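Local coordinates for protein N(G),N(G)-dimethylarginine dimethylaminohydrolase (Pseudomonas aeruginosa, PDB 1H70) that hydrolyses asymmetrically dimethylated and monomethylated L-arginine, inhibitors of nitric oxide synthase, to L-citrulline and dimethylamine or methylamine, at residues A[6-11]-A[38-43]; A[49-54]-A[94-99]; A[77-82]-A[140-145]; A[166-171]-A[176-181]; A[201-206]-A[213-218]. The protein carries 1 engineered substitution. One frame throughout, in Å; residues are numbered along the deposited sequence.

Contact 1 (A[6-11]-A[38-43]); sequences IIARTP and AYIRAL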
# COMPACT_ATOMS: atom_id res chain seq x y z
N ILE A 6 -12.59 0.69 -3.48
CA ILE A 6 -11.57 -0.02 -2.77
C ILE A 6 -11.69 -1.50 -3.14
O ILE A 6 -12.81 -1.99 -3.32
CB ILE A 6 -11.80 0.22 -1.25
CG1 ILE A 6 -10.94 1.46 -0.89
CG2 ILE A 6 -11.53 -1.00 -0.41
CD1 ILE A 6 -11.57 2.45 -0.03
N ILE A 7 -10.55 -2.18 -3.30
CA ILE A 7 -10.51 -3.64 -3.49
C ILE A 7 -9.71 -4.19 -2.30
O ILE A 7 -8.68 -3.61 -1.91
CB ILE A 7 -9.84 -4.08 -4.80
CG1 ILE A 7 -10.61 -3.55 -6.00
CG2 ILE A 7 -9.69 -5.60 -4.85
CD1 ILE A 7 -9.80 -3.56 -7.28
N ALA A 8 -10.16 -5.31 -1.74
CA ALA A 8 -9.46 -5.95 -0.61
C ALA A 8 -9.64 -7.46 -0.76
O ALA A 8 -10.46 -7.90 -1.59
CB ALA A 8 -10.05 -5.50 0.73
N ARG A 9 -8.94 -8.25 0.05
CA ARG A 9 -9.13 -9.71 -0.05
C ARG A 9 -9.05 -10.32 1.34
O ARG A 9 -8.12 -10.04 2.08
CB ARG A 9 -8.08 -10.32 -0.95
CG ARG A 9 -8.23 -11.87 -1.19
CD ARG A 9 -7.03 -12.50 -1.87
NE ARG A 9 -6.87 -12.10 -3.26
CZ ARG A 9 -7.61 -12.54 -4.27
NH1 ARG A 9 -8.60 -13.42 -4.07
NH2 ARG A 9 -7.34 -12.11 -5.51
N THR A 10 -10.01 -11.16 1.67
CA THR A 10 -10.03 -11.84 2.96
C THR A 10 -8.74 -12.59 3.18
O THR A 10 -8.26 -13.22 2.26
CB THR A 10 -11.21 -12.85 2.90
OG1 THR A 10 -12.41 -12.11 2.59
CG2 THR A 10 -11.45 -13.55 4.25
N PRO A 11 -8.18 -12.56 4.39
CA PRO A 11 -6.93 -13.29 4.66
C PRO A 11 -7.17 -14.81 4.66
O PRO A 11 -8.27 -15.27 5.01
CB PRO A 11 -6.53 -12.78 6.05
CG PRO A 11 -7.82 -12.39 6.68
CD PRO A 11 -8.69 -11.82 5.57
N ALA A 38 -12.50 -5.42 10.95
CA ALA A 38 -12.52 -4.06 11.51
C ALA A 38 -12.07 -3.03 10.47
O ALA A 38 -12.57 -1.89 10.42
CB ALA A 38 -11.65 -3.99 12.78
N TYR A 39 -11.12 -3.44 9.64
CA TYR A 39 -10.57 -2.59 8.58
C TYR A 39 -11.66 -2.34 7.53
O TYR A 39 -11.84 -1.23 7.07
CB TYR A 39 -9.36 -3.29 7.98
CG TYR A 39 -8.65 -2.69 6.78
CD1 TYR A 39 -7.93 -1.50 6.89
CD2 TYR A 39 -8.65 -3.35 5.55
CE1 TYR A 39 -7.23 -0.99 5.80
CE2 TYR A 39 -7.95 -2.84 4.46
CZ TYR A 39 -7.26 -1.64 4.59
OH TYR A 39 -6.55 -1.11 3.52
N ILE A 40 -12.38 -3.39 7.15
CA ILE A 40 -13.48 -3.21 6.18
C ILE A 40 -14.59 -2.31 6.73
O ILE A 40 -15.13 -1.45 6.00
CB ILE A 40 -14.04 -4.60 5.75
CG1 ILE A 40 -12.95 -5.40 5.02
CG2 ILE A 40 -15.26 -4.46 4.83
CD1 ILE A 40 -12.41 -4.73 3.75
N ARG A 41 -14.92 -2.47 8.01
CA ARG A 41 -15.97 -1.66 8.62
C ARG A 41 -15.58 -0.20 8.66
O ARG A 41 -16.43 0.66 8.56
CB ARG A 41 -16.35 -2.16 10.02
CG ARG A 41 -16.83 -3.60 10.03
CD ARG A 41 -17.41 -4.00 11.39
NE ARG A 41 -18.70 -3.34 11.60
CZ ARG A 41 -19.47 -3.55 12.66
NH1 ARG A 41 -19.05 -4.39 13.60
NH2 ARG A 41 -20.64 -2.92 12.81
N ALA A 42 -14.29 0.07 8.85
CA ALA A 42 -13.79 1.45 8.81
C ALA A 42 -13.95 1.97 7.37
O ALA A 42 -14.41 3.10 7.14
CB ALA A 42 -12.32 1.47 9.20
N LEU A 43 -13.57 1.16 6.38
CA LEU A 43 -13.68 1.55 4.99
C LEU A 43 -15.13 1.75 4.55
O LEU A 43 -15.41 2.54 3.63
CB LEU A 43 -12.96 0.56 4.05
CG LEU A 43 -11.43 0.64 4.09
CD1 LEU A 43 -10.79 -0.64 3.59
CD2 LEU A 43 -10.92 1.86 3.30
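Two apolar pairs join strand 5-9 to the last turns of helix 29-43: Ile6 meets Leu43, and Ala8 meets Ile40. No hydrogen bond runs between the segments. In the first pair the branched chains lie across one another at a slant. Ile6 CD1 stands 3.4 Å from Leu43 CD2, closer than carbons usually come, and Ile6 CG2 lies 4.1 Å from Leu43 CD1. Ile6 also departs from a staggered shape (chi1 -92°), so the fine detail of this tight spot is doubtful. In the second pair Ile40 sends a single methyl to the strand, with CD1 3.9 Å from Ala8 CB.

An aromatic contact within the helix backs up Leu43. Its CD1 sits 3.7 Å above one face of the Tyr39 ring, offset toward the rim. Tyr39 OH hydrogen-bonds to Ser252 OG, tying this turn to the C-terminal part of the chain.

All four contacting residues are buried. Strand, helix and the next strand, 49-53, form a beta-alpha-beta unit whose two strands are parallel neighbours in one sheet. Leu43 also touches Ile50 of strand 49-53 and Ile214 of strand 212-216, so the helix end lies between this sheet and the adjoining one.

Contact 2 (A[49-54]-A[94-99]); sequences DITLLP and EETVQR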
# COMPACT_ATOMS: atom_id res chain seq x y z
N ASP A 49 -17.31 2.32 -2.60
CA ASP A 49 -17.87 0.96 -2.56
C ASP A 49 -16.68 0.04 -2.44
O ASP A 49 -15.55 0.43 -2.79
CB ASP A 49 -18.87 0.57 -3.64
CG ASP A 49 -18.44 0.99 -4.97
OD1 ASP A 49 -17.28 0.62 -5.24
OD2 ASP A 49 -19.21 1.62 -5.76
N ILE A 50 -16.90 -1.16 -1.91
CA ILE A 50 -15.84 -2.07 -1.58
C ILE A 50 -16.02 -3.36 -2.34
O ILE A 50 -17.14 -3.85 -2.39
CB ILE A 50 -15.93 -2.36 -0.05
CG1 ILE A 50 -15.64 -1.09 0.75
CG2 ILE A 50 -15.05 -3.54 0.36
CD1 ILE A 50 -16.27 -1.02 2.13
N THR A 51 -14.95 -3.85 -2.96
CA THR A 51 -14.97 -5.15 -3.62
C THR A 51 -14.10 -6.04 -2.77
O THR A 51 -12.90 -5.82 -2.70
CB THR A 51 -14.43 -5.05 -5.06
OG1 THR A 51 -15.32 -4.19 -5.79
CG2 THR A 51 -14.42 -6.43 -5.73
N LEU A 52 -14.68 -7.04 -2.12
CA LEU A 52 -13.98 -7.90 -1.20
C LEU A 52 -13.84 -9.28 -1.80
O LEU A 52 -14.82 -9.97 -1.95
CB LEU A 52 -14.76 -7.92 0.12
CG LEU A 52 -14.29 -8.81 1.27
CD1 LEU A 52 -12.81 -8.57 1.61
CD2 LEU A 52 -15.19 -8.56 2.50
N LEU A 53 -12.60 -9.63 -2.15
CA LEU A 53 -12.35 -10.94 -2.80
C LEU A 53 -12.14 -12.04 -1.79
O LEU A 53 -11.77 -11.77 -0.66
CB LEU A 53 -11.12 -10.80 -3.72
CG LEU A 53 -11.28 -9.59 -4.67
CD1 LEU A 53 -10.00 -9.39 -5.45
CD2 LEU A 53 -12.45 -9.87 -5.63
N PRO A 54 -12.40 -13.28 -2.21
CA PRO A 54 -12.27 -14.46 -1.32
C PRO A 54 -10.81 -14.83 -1.05
O PRO A 54 -9.88 -14.52 -1.80
CB PRO A 54 -12.98 -15.58 -2.11
CG PRO A 54 -12.84 -15.14 -3.57
CD PRO A 54 -12.88 -13.63 -3.56
N GLU A 94 -6.47 -10.35 -11.59
CA GLU A 94 -6.66 -9.82 -12.94
C GLU A 94 -8.12 -9.63 -13.38
O GLU A 94 -8.44 -8.63 -14.00
CB GLU A 94 -5.90 -10.63 -14.00
CG GLU A 94 -5.83 -9.84 -15.30
CD GLU A 94 -4.59 -10.04 -16.14
OE1 GLU A 94 -3.49 -10.29 -15.59
OE2 GLU A 94 -4.72 -9.91 -17.39
N GLU A 95 -8.99 -10.58 -13.05
CA GLU A 95 -10.39 -10.47 -13.48
C GLU A 95 -11.08 -9.24 -12.87
O GLU A 95 -11.82 -8.51 -13.54
CB GLU A 95 -11.12 -11.78 -13.15
N THR A 96 -10.82 -8.98 -11.59
CA THR A 96 -11.38 -7.80 -10.94
C THR A 96 -10.90 -6.52 -11.59
O THR A 96 -11.67 -5.61 -11.84
CB THR A 96 -10.96 -7.81 -9.46
OG1 THR A 96 -11.47 -8.99 -8.83
CG2 THR A 96 -11.51 -6.62 -8.71
N VAL A 97 -9.58 -6.44 -11.83
CA VAL A 97 -9.01 -5.21 -12.41
C VAL A 97 -9.61 -4.98 -13.80
O VAL A 97 -9.98 -3.86 -14.17
CB VAL A 97 -7.46 -5.31 -12.47
CG1 VAL A 97 -6.85 -4.17 -13.27
CG2 VAL A 97 -6.90 -5.31 -11.04
N GLN A 98 -9.70 -6.07 -14.56
CA GLN A 98 -10.23 -6.00 -15.92
C GLN A 98 -11.68 -5.47 -15.91
O GLN A 98 -12.08 -4.69 -16.77
CB GLN A 98 -10.15 -7.41 -16.55
CG GLN A 98 -10.20 -7.40 -18.05
CD GLN A 98 -8.95 -6.81 -18.69
OE1 GLN A 98 -9.05 -5.81 -19.38
NE2 GLN A 98 -7.78 -7.41 -18.44
N ARG A 99 -12.46 -5.83 -14.90
CA ARG A 99 -13.84 -5.35 -14.80
C ARG A 99 -13.92 -3.85 -14.50
O ARG A 99 -14.82 -3.17 -14.95
CB ARG A 99 -14.61 -6.13 -13.72
CG ARG A 99 -16.10 -5.90 -13.78
CD ARG A 99 -16.87 -6.81 -12.85
NE ARG A 99 -16.16 -8.04 -12.52
CZ ARG A 99 -15.66 -8.27 -11.30
NH1 ARG A 99 -15.80 -7.37 -10.34
NH2 ARG A 99 -15.06 -9.41 -11.07
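Thr51 and Thr96 meet through their methyls because both place CG2 anti to the backbone N, with chi1 -64° in Thr51 and -61° in Thr96. From the strand and from the helix the two methyls then reach toward each other tip to tip, with Thr51 CG2 4.2 Å from Thr96 CG2. The same torsion leaves the other branch of Thr96, OG1, beside the backbone N, next to Leu53.

Leu53 slides past Thr96 in the opposite direction and brings both methyls to the hydroxyl oxygen: Leu53 CD2 is 3.5 Å from Thr96 OG1, and Leu53 CD1 is 3.7 Å from that same atom. One threonine thus serves two strand residues, giving its methyl to Thr51 and its hydroxyl oxygen to Leu53. No hydrogen bond passes between the segments. Contact is by van der Waals packing alone, with Thr96 buried and the two strand residues only partly so.

Both sides also lean on the neighbouring strand 5-9, where Ile7 touches Leu53 and Thr96 alike. Elsewhere on the helix, Val97 packs on Ala76 and Ile78 of strand 76-78 and on Val105, while Glu94 OE2 forms a salt bridge with Arg107 NH2. Helix 89-100 therefore lies between two small sheets, one ending in strand 49-53 and the other built on strand 76-78. Small three-stranded mixed sheets with helices packed against them are characteristic of the alpha/beta propeller (pentein) fold, to which the DDAH family belongs.

Contact 3 (A[77-82]-A[140-145]); sequences IITRPG and RQMIAI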
# COMPACT_ATOMS: atom_id res chain seq x y z
N ILE A 77 -2.13 -1.11 -13.86
CA ILE A 77 -0.94 -1.82 -14.29
C ILE A 77 -0.74 -3.00 -13.36
O ILE A 77 -0.51 -2.80 -12.16
CB ILE A 77 0.31 -0.90 -14.17
CG1 ILE A 77 0.12 0.43 -14.89
CG2 ILE A 77 1.54 -1.59 -14.76
CD1 ILE A 77 -0.28 1.61 -13.96
N ILE A 78 -0.85 -4.21 -13.91
CA ILE A 78 -0.59 -5.40 -13.14
C ILE A 78 0.91 -5.46 -12.97
O ILE A 78 1.64 -5.28 -13.94
CB ILE A 78 -1.08 -6.64 -13.90
CG1 ILE A 78 -2.56 -6.54 -14.22
CG2 ILE A 78 -0.81 -7.93 -13.12
CD1 ILE A 78 -3.45 -6.43 -13.02
N THR A 79 1.36 -5.68 -11.74
CA THR A 79 2.79 -5.66 -11.49
C THR A 79 3.42 -7.04 -11.71
O THR A 79 2.88 -7.89 -12.43
CB THR A 79 3.06 -5.14 -10.07
OG1 THR A 79 2.50 -6.04 -9.10
CG2 THR A 79 2.38 -3.76 -9.84
N ARG A 80 4.61 -7.24 -11.14
CA ARG A 80 5.34 -8.50 -11.26
C ARG A 80 6.18 -8.65 -9.99
O ARG A 80 7.34 -8.26 -9.93
CB ARG A 80 6.22 -8.47 -12.51
CG ARG A 80 6.82 -9.84 -12.86
CD ARG A 80 7.20 -9.95 -14.35
NE ARG A 80 7.82 -11.24 -14.63
CZ ARG A 80 9.10 -11.53 -14.41
NH1 ARG A 80 9.94 -10.61 -13.95
NH2 ARG A 80 9.56 -12.75 -14.70
N PRO A 81 5.55 -9.16 -8.94
CA PRO A 81 6.20 -9.28 -7.64
C PRO A 81 7.57 -9.90 -7.66
O PRO A 81 7.84 -10.88 -8.36
CB PRO A 81 5.21 -10.07 -6.80
CG PRO A 81 3.86 -9.71 -7.39
CD PRO A 81 4.14 -9.60 -8.90
N GLY A 82 8.46 -9.30 -6.88
CA GLY A 82 9.82 -9.79 -6.75
C GLY A 82 9.83 -11.05 -5.89
O GLY A 82 10.66 -11.92 -6.08
N ARG A 140 11.45 1.29 -14.40
CA ARG A 140 11.52 1.86 -15.75
C ARG A 140 10.27 1.55 -16.56
O ARG A 140 9.68 2.44 -17.17
CB ARG A 140 12.74 1.29 -16.47
CG ARG A 140 12.94 1.84 -17.89
CD ARG A 140 13.91 1.02 -18.72
NE ARG A 140 13.34 -0.25 -19.16
CZ ARG A 140 12.49 -0.36 -20.17
NH1 ARG A 140 12.09 0.72 -20.81
NH2 ARG A 140 12.03 -1.55 -20.52
N GLN A 141 9.86 0.28 -16.58
CA GLN A 141 8.69 -0.13 -17.32
C GLN A 141 7.46 0.60 -16.80
O GLN A 141 6.64 1.06 -17.59
CB GLN A 141 8.52 -1.65 -17.22
CG GLN A 141 9.42 -2.42 -18.15
CD GLN A 141 9.13 -3.89 -18.04
OE1 GLN A 141 7.97 -4.29 -18.00
NE2 GLN A 141 10.18 -4.70 -17.95
N MET A 142 7.33 0.71 -15.48
CA MET A 142 6.19 1.40 -14.88
C MET A 142 6.19 2.88 -15.24
O MET A 142 5.16 3.45 -15.59
CB MET A 142 6.18 1.21 -13.36
CG MET A 142 5.00 1.90 -12.67
SD MET A 142 3.43 1.08 -13.05
CE MET A 142 3.55 -0.39 -12.00
N ILE A 143 7.36 3.53 -15.16
CA ILE A 143 7.37 4.97 -15.50
C ILE A 143 6.96 5.17 -16.97
O ILE A 143 6.22 6.10 -17.29
CB ILE A 143 8.74 5.62 -15.19
CG1 ILE A 143 8.89 5.72 -13.65
CG2 ILE A 143 8.86 6.99 -15.83
CD1 ILE A 143 10.29 5.92 -13.16
N ALA A 144 7.41 4.28 -17.86
CA ALA A 144 7.07 4.41 -19.29
C ALA A 144 5.56 4.28 -19.51
O ALA A 144 4.97 5.03 -20.31
CB ALA A 144 7.85 3.40 -20.14
N ILE A 145 4.93 3.35 -18.80
CA ILE A 145 3.48 3.16 -18.93
C ILE A 145 2.74 4.40 -18.43
O ILE A 145 1.82 4.90 -19.07
CB ILE A 145 3.02 1.93 -18.16
CG1 ILE A 145 3.53 0.65 -18.83
CG2 ILE A 145 1.49 1.88 -18.10
CD1 ILE A 145 3.49 -0.57 -17.89
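Ile77, in the middle of the short strand 76-78, has its CA 7.8 Å from that of Met142 in the middle of a regular helical run, where Ile145 N bonds to Gln141 O; beyond Ile78 the segment leaves the strand and moves off.

Met142 spans that distance with a folded chain. CG is anti to the backbone N, and then the chain bends twice, at chi2 (70°) and chi3 (76°), which lays the thioether against Ile77. Met142 CE comes to 3.6 Å from Ile77 CG2, and Met142 SD lies 3.7 Å from that same methyl. SD also sits beside CG1 and CD1 of Ile77, so both branches of the isoleucine rest on the sulfur. One turn on, Ile145 passes Ile77 in the opposite direction, its CG2 3.8 Å from Ile77 CG1 and its CD1 3.8 Å from Ile77 CG2. At the margin, Thr79 CG2 touches Met142 CE at 4.2 Å.

Thr79 sorts its branches by polarity. Its methyl goes to the methionine, whereas OG1 hydrogen-bonds to the backbone O of Asp67, a residue of the citrulline pocket. Leu70 of strand 69-71 packs on both Ile77 and Met142.

Helix and strand are thus held by hydrocarbon and sulfur, with no hydrogen bond across; the one hydroxyl in the contact is satisfied elsewhere, and through it the packing borders on the second shell of the pocket.

Contact 4 (A[166-171]-A[176-181]); sequences TGLAYL and LLAAGE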
# COMPACT_ATOMS: atom_id res chain seq x y z
N THR A 166 6.43 1.56 3.51
CA THR A 166 6.63 1.08 4.86
C THR A 166 6.92 2.29 5.74
O THR A 166 6.56 2.32 6.92
CB THR A 166 7.85 0.16 4.91
OG1 THR A 166 7.55 -1.09 4.27
CG2 THR A 166 8.25 -0.18 6.35
N GLY A 167 7.62 3.26 5.15
CA GLY A 167 8.01 4.45 5.89
C GLY A 167 7.53 5.77 5.34
O GLY A 167 8.08 6.82 5.67
N LEU A 168 6.47 5.75 4.53
CA LEU A 168 5.97 6.98 3.93
C LEU A 168 4.49 6.86 3.60
O LEU A 168 4.01 5.76 3.28
CB LEU A 168 6.66 7.26 2.60
CG LEU A 168 8.02 7.93 2.51
CD1 LEU A 168 8.60 7.69 1.12
CD2 LEU A 168 7.86 9.42 2.81
N ALA A 169 3.80 7.97 3.65
CA ALA A 169 2.38 8.02 3.33
C ALA A 169 1.96 9.42 2.97
O ALA A 169 2.15 10.35 3.76
CB ALA A 169 1.51 7.55 4.51
N TYR A 170 1.35 9.58 1.80
CA TYR A 170 0.86 10.88 1.37
C TYR A 170 -0.60 11.04 1.73
O TYR A 170 -1.41 10.21 1.37
CB TYR A 170 1.08 11.09 -0.14
CG TYR A 170 0.67 12.48 -0.62
CD1 TYR A 170 1.25 13.61 -0.07
CD2 TYR A 170 -0.31 12.65 -1.59
CE1 TYR A 170 0.90 14.87 -0.50
CE2 TYR A 170 -0.68 13.91 -2.02
CZ TYR A 170 -0.07 15.02 -1.47
OH TYR A 170 -0.43 16.30 -1.89
N LEU A 171 -0.94 12.09 2.50
CA LEU A 171 -2.30 12.30 2.95
C LEU A 171 -3.03 13.46 2.24
O LEU A 171 -3.99 14.03 2.80
CB LEU A 171 -2.28 12.56 4.45
CG LEU A 171 -1.49 11.58 5.33
CD1 LEU A 171 -1.61 11.99 6.79
CD2 LEU A 171 -1.99 10.14 5.14
N LEU A 176 2.82 14.98 4.19
CA LEU A 176 3.53 13.71 4.00
C LEU A 176 4.03 13.08 5.30
O LEU A 176 4.80 13.70 6.01
CB LEU A 176 4.73 13.95 3.08
CG LEU A 176 5.60 12.72 2.73
CD1 LEU A 176 4.79 11.71 1.86
CD2 LEU A 176 6.88 13.12 1.96
N LEU A 177 3.61 11.85 5.60
CA LEU A 177 4.17 11.16 6.78
C LEU A 177 5.52 10.56 6.36
O LEU A 177 5.63 9.96 5.29
CB LEU A 177 3.28 9.99 7.26
CG LEU A 177 1.83 10.31 7.67
CD1 LEU A 177 1.15 9.06 8.19
CD2 LEU A 177 1.82 11.41 8.76
N ALA A 178 6.55 10.75 7.18
CA ALA A 178 7.86 10.20 6.86
C ALA A 178 8.60 9.70 8.09
O ALA A 178 8.59 10.33 9.16
CB ALA A 178 8.75 11.18 6.11
N ALA A 179 9.21 8.53 7.90
CA ALA A 179 10.03 7.89 8.92
C ALA A 179 11.37 7.49 8.36
O ALA A 179 11.56 7.31 7.16
CB ALA A 179 9.34 6.63 9.46
N GLY A 180 12.32 7.31 9.28
CA GLY A 180 13.64 6.85 8.96
C GLY A 180 14.37 7.62 7.88
O GLY A 180 14.48 8.84 7.92
N GLU A 181 14.88 6.87 6.90
CA GLU A 181 15.66 7.47 5.84
C GLU A 181 14.93 8.39 4.86
O GLU A 181 15.59 9.04 4.06
CB GLU A 181 16.35 6.35 5.04
CG GLU A 181 15.39 5.59 4.13
CD GLU A 181 15.92 4.26 3.64
OE1 GLU A 181 16.81 4.19 2.76
OE2 GLU A 181 15.44 3.24 4.15
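Leu177 lies opposite Ala169, and from CB outward it stays against the partner strand. Its CB is 3.7 Å from Ala169 O and also close to Ala169 CB. CG, placed beside the backbone N by chi1 of -59°, is 3.9 Å from Leu171 CD1. At the tip the two methyls part: CD1 lies 4.0 Å from Ala169 CB, while CD2 touches Leu171 CD1. Beyond the hairpin, Leu177 also packs on Ile194 and Cys206.

Its backbone is gripped at both ends. Leu177 N bonds to Ala169 O at 2.8 Å (162° at the hydrogen), and Ala169 N returns a longer bond of 3.2 Å to Leu177 O. Ala179 N adds a third to Gly167 O. Leu177 O takes a CA-H contact from Leu168 as well.

On the other face, Leu168 CD2 sits between neighbours, 3.8 Å from Ala178 CB and 3.9 Å from Leu176 CD2. Leu168, Tyr170 and Leu176 all touch Met120, and Tyr170 OH hydrogen-bonds to Asn174 N in the connection.

This is an antiparallel beta hairpin in which strand 168-170 forms the outer edge; strand 175-178 goes on to pair in parallel with strand 192-195, giving one of the small mixed sheets of the pentein propeller.

Contact 5 (A[201-206]-A[213-218]); sequences SYAANC and VIMPAG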
# COMPACT_ATOMS: atom_id res chain seq x y z
N SER A 201 7.33 4.19 14.55
CA SER A 201 7.69 4.03 13.14
C SER A 201 6.66 3.30 12.29
O SER A 201 6.45 3.66 11.13
CB SER A 201 9.04 3.30 13.02
OG SER A 201 8.93 1.97 13.53
N TYR A 202 6.05 2.23 12.82
CA TYR A 202 5.05 1.46 12.07
C TYR A 202 3.95 2.38 11.56
O TYR A 202 3.46 2.20 10.45
CB TYR A 202 4.41 0.39 12.96
CG TYR A 202 3.38 -0.53 12.31
CD1 TYR A 202 3.72 -1.40 11.27
CD2 TYR A 202 2.07 -0.54 12.76
CE1 TYR A 202 2.77 -2.25 10.71
CE2 TYR A 202 1.12 -1.37 12.20
CZ TYR A 202 1.47 -2.24 11.19
OH TYR A 202 0.52 -3.07 10.63
N ALA A 203 3.57 3.38 12.35
CA ALA A 203 2.51 4.31 11.96
C ALA A 203 2.81 5.27 10.82
O ALA A 203 2.01 6.13 10.52
CB ALA A 203 1.95 5.06 13.17
N ALA A 204 3.95 5.13 10.16
CA ALA A 204 4.23 5.96 8.98
C ALA A 204 3.37 5.42 7.83
O ALA A 204 3.19 6.09 6.81
CB ALA A 204 5.68 5.91 8.57
N ASN A 205 2.90 4.18 7.99
CA ASN A 205 2.04 3.60 6.95
C ASN A 205 0.59 3.86 7.36
O ASN A 205 0.11 3.27 8.34
CB ASN A 205 2.35 2.11 6.80
CG ASN A 205 1.63 1.44 5.64
OD1 ASN A 205 2.26 0.85 4.75
ND2 ASN A 205 0.33 1.47 5.66
N CYS A 206 -0.08 4.81 6.68
CA CYS A 206 -1.47 5.19 6.92
C CYS A 206 -2.11 5.43 5.56
O CYS A 206 -1.40 5.58 4.58
CB CYS A 206 -1.61 6.48 7.73
SG CYS A 206 -0.98 6.39 9.42
N VAL A 213 -8.60 9.38 7.54
CA VAL A 213 -7.26 8.79 7.48
C VAL A 213 -7.33 7.56 8.37
O VAL A 213 -7.64 7.65 9.57
CB VAL A 213 -6.10 9.71 7.88
CG1 VAL A 213 -4.84 8.87 8.07
CG2 VAL A 213 -5.80 10.75 6.82
N ILE A 214 -7.10 6.40 7.76
CA ILE A 214 -7.16 5.13 8.50
C ILE A 214 -5.74 4.79 8.94
O ILE A 214 -4.82 4.79 8.11
CB ILE A 214 -7.79 4.02 7.66
CG1 ILE A 214 -9.28 4.34 7.41
CG2 ILE A 214 -7.67 2.68 8.38
CD1 ILE A 214 -9.97 3.43 6.41
N MET A 215 -5.53 4.54 10.23
CA MET A 215 -4.18 4.29 10.72
C MET A 215 -4.22 3.15 11.74
O MET A 215 -5.30 2.85 12.28
CB MET A 215 -3.63 5.56 11.41
CG MET A 215 -4.35 5.82 12.73
SD MET A 215 -3.70 7.25 13.66
CE MET A 215 -2.05 6.70 13.93
N PRO A 216 -3.07 2.54 12.00
CA PRO A 216 -2.98 1.47 13.01
C PRO A 216 -3.28 2.03 14.41
O PRO A 216 -2.91 3.18 14.75
CB PRO A 216 -1.52 1.01 12.93
CG PRO A 216 -0.78 2.15 12.31
CD PRO A 216 -1.76 2.81 11.38
N ALA A 217 -3.96 1.23 15.21
CA ALA A 217 -4.29 1.64 16.58
C ALA A 217 -3.05 1.44 17.47
O ALA A 217 -2.27 0.53 17.21
CB ALA A 217 -5.44 0.83 17.11
N GLY A 218 -2.88 2.30 18.48
CA GLY A 218 -1.75 2.20 19.38
C GLY A 218 -0.57 3.13 19.13
O GLY A 218 0.53 2.91 19.65
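Pro216 packs against Tyr202, Ala203 and Cys206, with CB and CG toward the tyrosine, CG also on Ala203, and CD on Cys206. The tyrosine ring lies at a slant to the proline, Tyr202 CE2 3.6 Å from Pro216 CB. Tyr202 CG is anti to the backbone N (chi1 -178°), which swings the ring out toward the strand, and OH is fixed there by hydrogen bonds to Gly246 O and Thr238 OG1. Ala203 CA is 4.0 Å from Pro216 CG. Pro216 CD lies 3.6 Å from Asn205 O and 4.2 Å from Cys206 SG.

Farther along, Cys206 sets its sulfur against Met215, with SG 3.4 Å from Met215 CB. Met215 CG stands between the backbone N and the carbonyl carbon (chi1 70°), and the rest of that chain goes on toward Thr222 and Arg223 of helix 220-227. Cys206 CB rests on Val213 CG1 at 4.0 Å.

The loop carries Asn205, whose side chain lies about 5 Å from the bound citrulline and about 4 Å from that of the engineered Ser250. No hydrogen bond is made across, and Pro216 has no N-H to offer the loop; hydrocarbon and the cysteine sulfur, not polar bonds, seat it on the strand beside the citrulline pocket.

How the contacts relate
Contacts 1, 2 and 3 each lay a helix on a strand without a hydrogen bond, contacts 1 and 3 through apolar side chains and contact 2 with a threonine hydroxyl in the packing; contact 4 pairs strand with strand by backbone bonds and apolar side chains, and contact 5 sets a loop on a strand. Contacts 1, 3, 4 and 5 are buried, contact 2 only partly. Contacts 1 and 2 share one sheet, through Leu53 N to Ala8 O. Contacts 2 and 3 alternate along the chain and meet where Val97 touches Ile78. Contacts 4 and 5 adjoin at Leu177 and Cys206, and contact 5 also reaches contact 1 through Ile214 packing on Ala42. Contact 5 comes nearest to the citrulline.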